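Local coordinates for protein transcriptional regulator, PadR family (Enterococcus faecalis, PDB 3HHH) that probably represses or otherwise regulates transcription by binding operator DNA as a dimer through winged helix-turn-helix domains, at residues Leu54-Lys58 / Asn59-Ile63; Gln93-Thr96 / Leu97-Gln101. All coordinates share one frame; numbering follows the deposited sequence.

Contact 1: residues Leu54-Lys58 / Asn59-Ile63; sequences LRLEK and NQWVI
The carbonyl oxygen of R55 is gripped twice by one residue, N59. N59 ND2 comes to 2.6 Å from R55 O, with the acceptor lying in the plane of the amide, and the backbone N59 N reaches R55 O at 3.2 Å from the opposite face of the carbonyl. The amide gets there because CG stands beside the backbone N (chi1 -63°), which folds it back over the end of the helix. At the next two carbonyls, two nested bonds close the chain reversal: W61 N donates to L56 O at 3.2 Å, and inside it Q60 N donates to E57 O at 2.8 Å, from above the carbonyl plane. With Q60 at positive phi (63°), this is a Schellman motif ending helix 46-58, probably the DNA-recognition helix, which leads through a three-residue turn into the wing hairpin.

Side chains pack beneath the turn. L56 CB meets V62 CG2 at 3.6 Å, and L56 CD2 lies 4.0 Å from W61 CE3, the two side chains crossing at about a right angle. R55 stretches out in an extended chain until NH1 sits at the ring edge of W61, 3.7 Å from CZ3, while N59 CB covers one face of that indole near its rim.

Further out, V18 and L19 back L56, L80 and Y78 flank V62, and T81 pairs through its backbone with W61. R55 O thus takes its usual helical bond plus the N59 amide, while L56 O and E57 O, past the regular pairing, are met by turn N-H groups, which fixes where the helix stops.

Contact 2: residues Gln93-Thr96 / Leu97-Gln101; sequences QRWT and LLSKQ
W95 and S99, one turn apart on helix 82-106, form the close-packed side of this contact. S99 CB sits over one face of the indole, 4.2 Å from the centroid of the W95 five-membered ring and 21° off its normal, a CH-pi contact. W95 CG is anti to the backbone N (chi1 162°), and the ring reaches along the helix towards S99, whose OG comes 3.8 Å from W95 CZ2. Beneath the ring, S99 N bonds to W95 O at 2.7 Å. L98 CD2 adds a looser apolar touch at 4.4 Å from W95 CE3. The second subunit covers this side: its N103 accepts from W95 NE1, its V102 packs on W95, and its L9 packs on L98.

The other side is looser, and Q93, L97 and K100 face solvent there. Q93 with L97 and T96 with K100 meet chiefly through backbone, L97 N bonding to Q93 O at 3.1 Å and K100 N to T96 O at a longer 3.3 Å. A long C-terminal helix packed on the partner chain through W95 and L98 is consistent with the dimerisation helix of PadR-family regulators.

Contact 1 joins two elements of the winged domain, the end of helix 46-58 and strand 62-69, through a turn, whereas contact 2 stays within helix 82-106. Their centres lie 24 Å apart and their nearest atoms about 8 Å apart, without touching. Both are partly buried, but by different neighbours: L56 and V62 are enclosed by their own chain, while W95 and L98 meet the second subunit. The bonding differs because one lies at a helix end, with a side-chain amide and a chain reversal, and the other within a helix, with regular helical bonds. Helix 82-106 connects the two places, because W61 also touches its S83 and E87.

Contact 1: residues Leu54-Lys58 / Asn59-Ile63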
ATOM      1  N   LEU B  54      -8.422   8.338  14.711  1.00 26.31           N
ATOM      2  CA  LEU B  54      -9.097   7.576  15.766  1.00 26.41           C
ATOM      3  C   LEU B  54      -8.305   6.316  16.108  1.00 26.62           C
ATOM      4  O   LEU B  54      -8.099   6.007  17.281  1.00 26.53           O
ATOM      5  CB  LEU B  54     -10.530   7.200  15.356  1.00 26.36           C
ATOM      6  CG  LEU B  54     -11.614   8.245  15.643  1.00 26.32           C
ATOM      7  CD1 LEU B  54     -12.894   7.930  14.871  1.00 25.89           C
ATOM      8  CD2 LEU B  54     -11.890   8.339  17.140  1.00 25.57           C
ATOM      9  N   ARG B  55      -7.851   5.604  15.081  1.00 26.99           N
ATOM     10  CA  ARG B  55      -7.133   4.348  15.283  1.00 27.36           C
ATOM     11  C   ARG B  55      -5.758   4.567  15.916  1.00 27.60           C
ATOM     12  O   ARG B  55      -5.352   3.813  16.802  1.00 27.57           O
ATOM     13  CB  ARG B  55      -6.994   3.581  13.963  1.00 27.39           C
ATOM     14  CG  ARG B  55      -6.407   2.189  14.150  1.00 27.54           C
ATOM     15  CD  ARG B  55      -6.453   1.354  12.882  1.00 27.71           C
ATOM     16  NE  ARG B  55      -5.776   0.075  13.088  1.00 27.67           N
ATOM     17  CZ  ARG B  55      -4.454  -0.097  13.085  1.00 27.75           C
ATOM     18  NH1 ARG B  55      -3.632   0.928  12.872  1.00 27.45           N
ATOM     19  NH2 ARG B  55      -3.945  -1.309  13.292  1.00 27.86           N
ATOM     20  N   LEU B  56      -5.048   5.593  15.454  1.00 27.91           N
ATOM     21  CA  LEU B  56      -3.746   5.947  16.020  1.00 28.29           C
ATOM     22  C   LEU B  56      -3.865   6.245  17.511  1.00 28.70           C
ATOM     23  O   LEU B  56      -3.084   5.734  18.322  1.00 28.84           O
ATOM     24  CB  LEU B  56      -3.154   7.166  15.302  1.00 28.23           C
ATOM     25  CG  LEU B  56      -2.710   6.966  13.852  1.00 28.01           C
ATOM     26  CD1 LEU B  56      -2.275   8.296  13.267  1.00 28.03           C
ATOM     27  CD2 LEU B  56      -1.592   5.932  13.753  1.00 27.57           C
ATOM     28  N   GLU B  57      -4.849   7.074  17.854  1.00 29.07           N
ATOM     29  CA  GLU B  57      -5.135   7.422  19.242  1.00 29.37           C
ATOM     30  C   GLU B  57      -5.486   6.180  20.058  1.00 29.50           C
ATOM     31  O   GLU B  57      -4.908   5.950  21.119  1.00 29.52           O
ATOM     32  CB  GLU B  57      -6.277   8.442  19.303  1.00 29.44           C
ATOM     33  CG  GLU B  57      -6.708   8.825  20.718  1.00 29.80           C
ATOM     34  CD  GLU B  57      -7.316  10.220  20.799  1.00 30.38           C
ATOM     35  OE1 GLU B  57      -7.713  10.770  19.744  1.00 31.04           O
ATOM     36  OE2 GLU B  57      -7.389  10.770  21.922  1.00 30.10           O
ATOM     37  N   LYS B  58      -6.413   5.375  19.545  1.00 29.79           N
ATOM     38  CA  LYS B  58      -6.854   4.150  20.224  1.00 30.00           C
ATOM     39  C   LYS B  58      -5.669   3.295  20.686  1.00 30.10           C
ATOM     40  O   LYS B  58      -5.665   2.791  21.805  1.00 30.12           O
ATOM     41  CB  LYS B  58      -7.778   3.335  19.306  1.00 30.04           C
ATOM     42  CG  LYS B  58      -8.389   2.078  19.939  1.00 30.06           C
ATOM     43  CD  LYS B  58      -9.050   1.183  18.887  1.00 30.12           C
ATOM     44  CE  LYS B  58      -8.961  -0.300  19.252  1.00 30.26           C
ATOM     45  NZ  LYS B  58      -9.741  -0.647  20.472  1.00 30.42           N
ATOM     46  N   ASN B  59      -4.661   3.155  19.827  1.00 30.33           N
ATOM     47  CA  ASN B  59      -3.479   2.345  20.133  1.00 30.49           C
ATOM     48  C   ASN B  59      -2.364   3.125  20.847  1.00 30.60           C
ATOM     49  O   ASN B  59      -1.286   2.583  21.103  1.00 30.41           O
ATOM     50  CB  ASN B  59      -2.938   1.716  18.847  1.00 30.56           C
ATOM     51  CG  ASN B  59      -3.930   0.766  18.198  1.00 30.64           C
ATOM     52  OD1 ASN B  59      -3.845  -0.452  18.373  1.00 30.62           O
ATOM     53  ND2 ASN B  59      -4.883   1.318  17.453  1.00 30.54           N
ATOM     54  N   GLN B  60      -2.634   4.395  21.155  1.00 30.84           N
ATOM     55  CA  GLN B  60      -1.731   5.259  21.930  1.00 31.02           C
ATOM     56  C   GLN B  60      -0.382   5.532  21.250  1.00 31.15           C
ATOM     57  O   GLN B  60       0.626   5.775  21.917  1.00 30.97           O
ATOM     58  CB  GLN B  60      -1.549   4.709  23.356  1.00 31.05           C
ATOM     59  CG  GLN B  60      -2.834   4.758  24.183  1.00 31.12           C
ATOM     60  CD  GLN B  60      -2.807   3.839  25.392  1.00 31.09           C
ATOM     61  OE1 GLN B  60      -2.505   2.650  25.281  1.00 31.02           O
ATOM     62  NE2 GLN B  60      -3.141   4.385  26.552  1.00 31.00           N
ATOM     63  N   TRP B  61      -0.377   5.507  19.918  1.00 31.42           N
ATOM     64  CA  TRP B  61       0.797   5.903  19.142  1.00 31.64           C
ATOM     65  C   TRP B  61       0.850   7.427  19.011  1.00 31.69           C
ATOM     66  O   TRP B  61       1.924   8.004  18.845  1.00 31.68           O
ATOM     67  CB  TRP B  61       0.788   5.236  17.765  1.00 31.75           C
ATOM     68  CG  TRP B  61       0.909   3.746  17.845  1.00 32.17           C
ATOM     69  CD1 TRP B  61       1.822   3.039  18.572  1.00 32.51           C
ATOM     70  CD2 TRP B  61       0.094   2.777  17.173  1.00 32.61           C
ATOM     71  NE1 TRP B  61       1.626   1.691  18.398  1.00 32.62           N
ATOM     72  CE2 TRP B  61       0.572   1.501  17.543  1.00 32.70           C
ATOM     73  CE3 TRP B  61      -0.993   2.862  16.295  1.00 32.92           C
ATOM     74  CZ2 TRP B  61      -0.001   0.317  17.067  1.00 32.83           C
ATOM     75  CZ3 TRP B  61      -1.563   1.683  15.822  1.00 32.87           C
ATOM     76  CH2 TRP B  61      -1.066   0.429  16.212  1.00 32.88           C
ATOM     77  N   VAL B  62      -0.316   8.069  19.090  1.00 31.78           N
ATOM     78  CA  VAL B  62      -0.406   9.524  19.181  1.00 31.83           C
ATOM     79  C   VAL B  62      -1.216   9.923  20.417  1.00 31.89           C
ATOM     80  O   VAL B  62      -2.109   9.189  20.840  1.00 32.05           O
ATOM     81  CB  VAL B  62      -1.070  10.137  17.924  1.00 31.89           C
ATOM     82  CG1 VAL B  62      -0.266   9.795  16.670  1.00 31.99           C
ATOM     83  CG2 VAL B  62      -2.520   9.668  17.783  1.00 31.75           C
ATOM     84  N   ILE B  63      -0.879  11.069  21.005  1.00 31.87           N
ATOM     85  CA  ILE B  63      -1.709  11.696  22.030  1.00 31.83           C
ATOM     86  C   ILE B  63      -2.502  12.817  21.372  1.00 31.80           C
ATOM     87  O   ILE B  63      -1.983  13.517  20.503  1.00 31.81           O
ATOM     88  CB  ILE B  63      -0.877  12.310  23.177  1.00 31.90           C
ATOM     89  CG1 ILE B  63       0.031  11.257  23.815  1.00 31.92           C
ATOM     90  CG2 ILE B  63      -1.800  12.916  24.237  1.00 31.72           C
ATOM     91  CD1 ILE B  63       0.920  11.803  24.921  1.00 31.49           C
TER

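Contact 2: residues Gln93-Thr96 / Leu97-Gln101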
ATOM      1  N   GLN B  93      11.323   1.557   7.528  1.00 26.01           N
ATOM      2  CA  GLN B  93      12.168   0.391   7.275  1.00 26.04           C
ATOM      3  C   GLN B  93      11.426  -0.650   6.430  1.00 25.93           C
ATOM      4  O   GLN B  93      11.954  -1.126   5.419  1.00 25.95           O
ATOM      5  CB  GLN B  93      12.638  -0.225   8.594  1.00 26.12           C
ATOM      6  CG  GLN B  93      13.722  -1.273   8.428  1.00 26.63           C
ATOM      7  CD  GLN B  93      14.270  -1.768   9.749  1.00 27.71           C
ATOM      8  OE1 GLN B  93      14.338  -1.024  10.732  1.00 28.30           O
ATOM      9  NE2 GLN B  93      14.670  -3.038   9.780  1.00 28.41           N
ATOM     10  N   ARG B  94      10.206  -0.994   6.849  1.00 25.69           N
ATOM     11  CA  ARG B  94       9.335  -1.889   6.077  1.00 25.51           C
ATOM     12  C   ARG B  94       9.084  -1.351   4.675  1.00 25.33           C
ATOM     13  O   ARG B  94       9.117  -2.106   3.698  1.00 25.33           O
ATOM     14  CB  ARG B  94       7.989  -2.096   6.780  1.00 25.58           C
ATOM     15  CG  ARG B  94       7.998  -3.183   7.845  1.00 25.82           C
ATOM     16  CD  ARG B  94       6.639  -3.306   8.506  1.00 26.05           C
ATOM     17  NE  ARG B  94       6.329  -2.151   9.342  1.00 26.51           N
ATOM     18  CZ  ARG B  94       5.212  -2.006  10.054  1.00 27.03           C
ATOM     19  NH1 ARG B  94       4.276  -2.948  10.050  1.00 27.31           N
ATOM     20  NH2 ARG B  94       5.032  -0.911  10.786  1.00 27.43           N
ATOM     21  N   TRP B  95       8.824  -0.050   4.585  1.00 25.03           N
ATOM     22  CA  TRP B  95       8.588   0.594   3.302  1.00 24.91           C
ATOM     23  C   TRP B  95       9.832   0.545   2.425  1.00 24.92           C
ATOM     24  O   TRP B  95       9.747   0.208   1.247  1.00 24.90           O
ATOM     25  CB  TRP B  95       8.138   2.048   3.484  1.00 24.90           C
ATOM     26  CG  TRP B  95       8.299   2.861   2.239  1.00 24.43           C
ATOM     27  CD1 TRP B  95       9.305   3.732   1.961  1.00 24.20           C
ATOM     28  CD2 TRP B  95       7.449   2.851   1.090  1.00 23.96           C
ATOM     29  NE1 TRP B  95       9.130   4.281   0.718  1.00 24.14           N
ATOM     30  CE2 TRP B  95       7.996   3.756   0.159  1.00 24.15           C
ATOM     31  CE3 TRP B  95       6.273   2.170   0.760  1.00 24.00           C
ATOM     32  CZ2 TRP B  95       7.410   3.999  -1.084  1.00 24.05           C
ATOM     33  CZ3 TRP B  95       5.687   2.414  -0.476  1.00 24.01           C
ATOM     34  CH2 TRP B  95       6.258   3.321  -1.382  1.00 24.05           C
ATOM     35  N   THR B  96      10.983   0.885   3.001  1.00 24.91           N
ATOM     36  CA  THR B  96      12.239   0.908   2.250  1.00 24.98           C
ATOM     37  C   THR B  96      12.552  -0.461   1.644  1.00 25.11           C
ATOM     38  O   THR B  96      13.080  -0.550   0.533  1.00 25.06           O
ATOM     39  CB  THR B  96      13.415   1.374   3.134  1.00 24.96           C
ATOM     40  OG1 THR B  96      13.119   2.670   3.668  1.00 24.89           O
ATOM     41  CG2 THR B  96      14.714   1.444   2.332  1.00 24.41           C
ATOM     42  N   LEU B  97      12.205  -1.517   2.375  1.00 25.21           N
ATOM     43  CA  LEU B  97      12.386  -2.881   1.896  1.00 25.30           C
ATOM     44  C   LEU B  97      11.387  -3.183   0.777  1.00 25.44           C
ATOM     45  O   LEU B  97      11.780  -3.585  -0.317  1.00 25.40           O
ATOM     46  CB  LEU B  97      12.216  -3.869   3.053  1.00 25.23           C
ATOM     47  CG  LEU B  97      12.689  -5.303   2.816  1.00 25.27           C
ATOM     48  CD1 LEU B  97      14.163  -5.329   2.451  1.00 25.37           C
ATOM     49  CD2 LEU B  97      12.428  -6.150   4.055  1.00 25.06           C
ATOM     50  N   LEU B  98      10.102  -2.971   1.056  1.00 25.67           N
ATOM     51  CA  LEU B  98       9.030  -3.175   0.075  1.00 25.73           C
ATOM     52  C   LEU B  98       9.326  -2.416  -1.213  1.00 25.97           C
ATOM     53  O   LEU B  98       9.332  -2.993  -2.299  1.00 26.10           O
ATOM     54  CB  LEU B  98       7.688  -2.710   0.654  1.00 25.65           C
ATOM     55  CG  LEU B  98       6.439  -2.791  -0.232  1.00 25.39           C
ATOM     56  CD1 LEU B  98       6.112  -4.224  -0.590  1.00 24.92           C
ATOM     57  CD2 LEU B  98       5.262  -2.140   0.462  1.00 25.31           C
ATOM     58  N   SER B  99       9.583  -1.120  -1.070  1.00 26.18           N
ATOM     59  CA  SER B  99       9.885  -0.244  -2.201  1.00 26.30           C
ATOM     60  C   SER B  99      10.997  -0.827  -3.080  1.00 26.56           C
ATOM     61  O   SER B  99      10.933  -0.752  -4.304  1.00 26.51           O
ATOM     62  CB  SER B  99      10.276   1.151  -1.688  1.00 26.21           C
ATOM     63  OG  SER B  99      10.268   2.115  -2.723  1.00 25.99           O
ATOM     64  N   LYS B 100      12.004  -1.418  -2.441  1.00 26.97           N
ATOM     65  CA  LYS B 100      13.138  -2.024  -3.137  1.00 27.21           C
ATOM     66  C   LYS B 100      12.714  -3.288  -3.874  1.00 27.50           C
ATOM     67  O   LYS B 100      13.028  -3.457  -5.049  1.00 27.53           O
ATOM     68  CB  LYS B 100      14.239  -2.347  -2.128  1.00 27.21           C
ATOM     69  CG  LYS B 100      15.551  -2.819  -2.722  1.00 27.36           C
ATOM     70  CD  LYS B 100      16.613  -2.898  -1.633  1.00 27.12           C
ATOM     71  CE  LYS B 100      17.660  -3.952  -1.924  1.00 27.26           C
ATOM     72  NZ  LYS B 100      18.509  -4.185  -0.724  1.00 27.44           N
ATOM     73  N   GLN B 101      11.995  -4.165  -3.176  1.00 27.92           N
ATOM     74  CA  GLN B 101      11.475  -5.409  -3.759  1.00 28.32           C
ATOM     75  C   GLN B 101      10.571  -5.161  -4.966  1.00 28.70           C
ATOM     76  O   GLN B 101      10.683  -5.847  -5.985  1.00 28.88           O
ATOM     77  CB  GLN B 101      10.698  -6.203  -2.705  1.00 28.29           C
ATOM     78  CG  GLN B 101      11.581  -6.805  -1.622  1.00 28.29           C
ATOM     79  CD  GLN B 101      10.839  -7.095  -0.332  1.00 28.55           C
ATOM     80  OE1 GLN B 101       9.719  -6.626  -0.117  1.00 28.92           O
ATOM     81  NE2 GLN B 101      11.471  -7.866   0.544  1.00 28.53           N
TER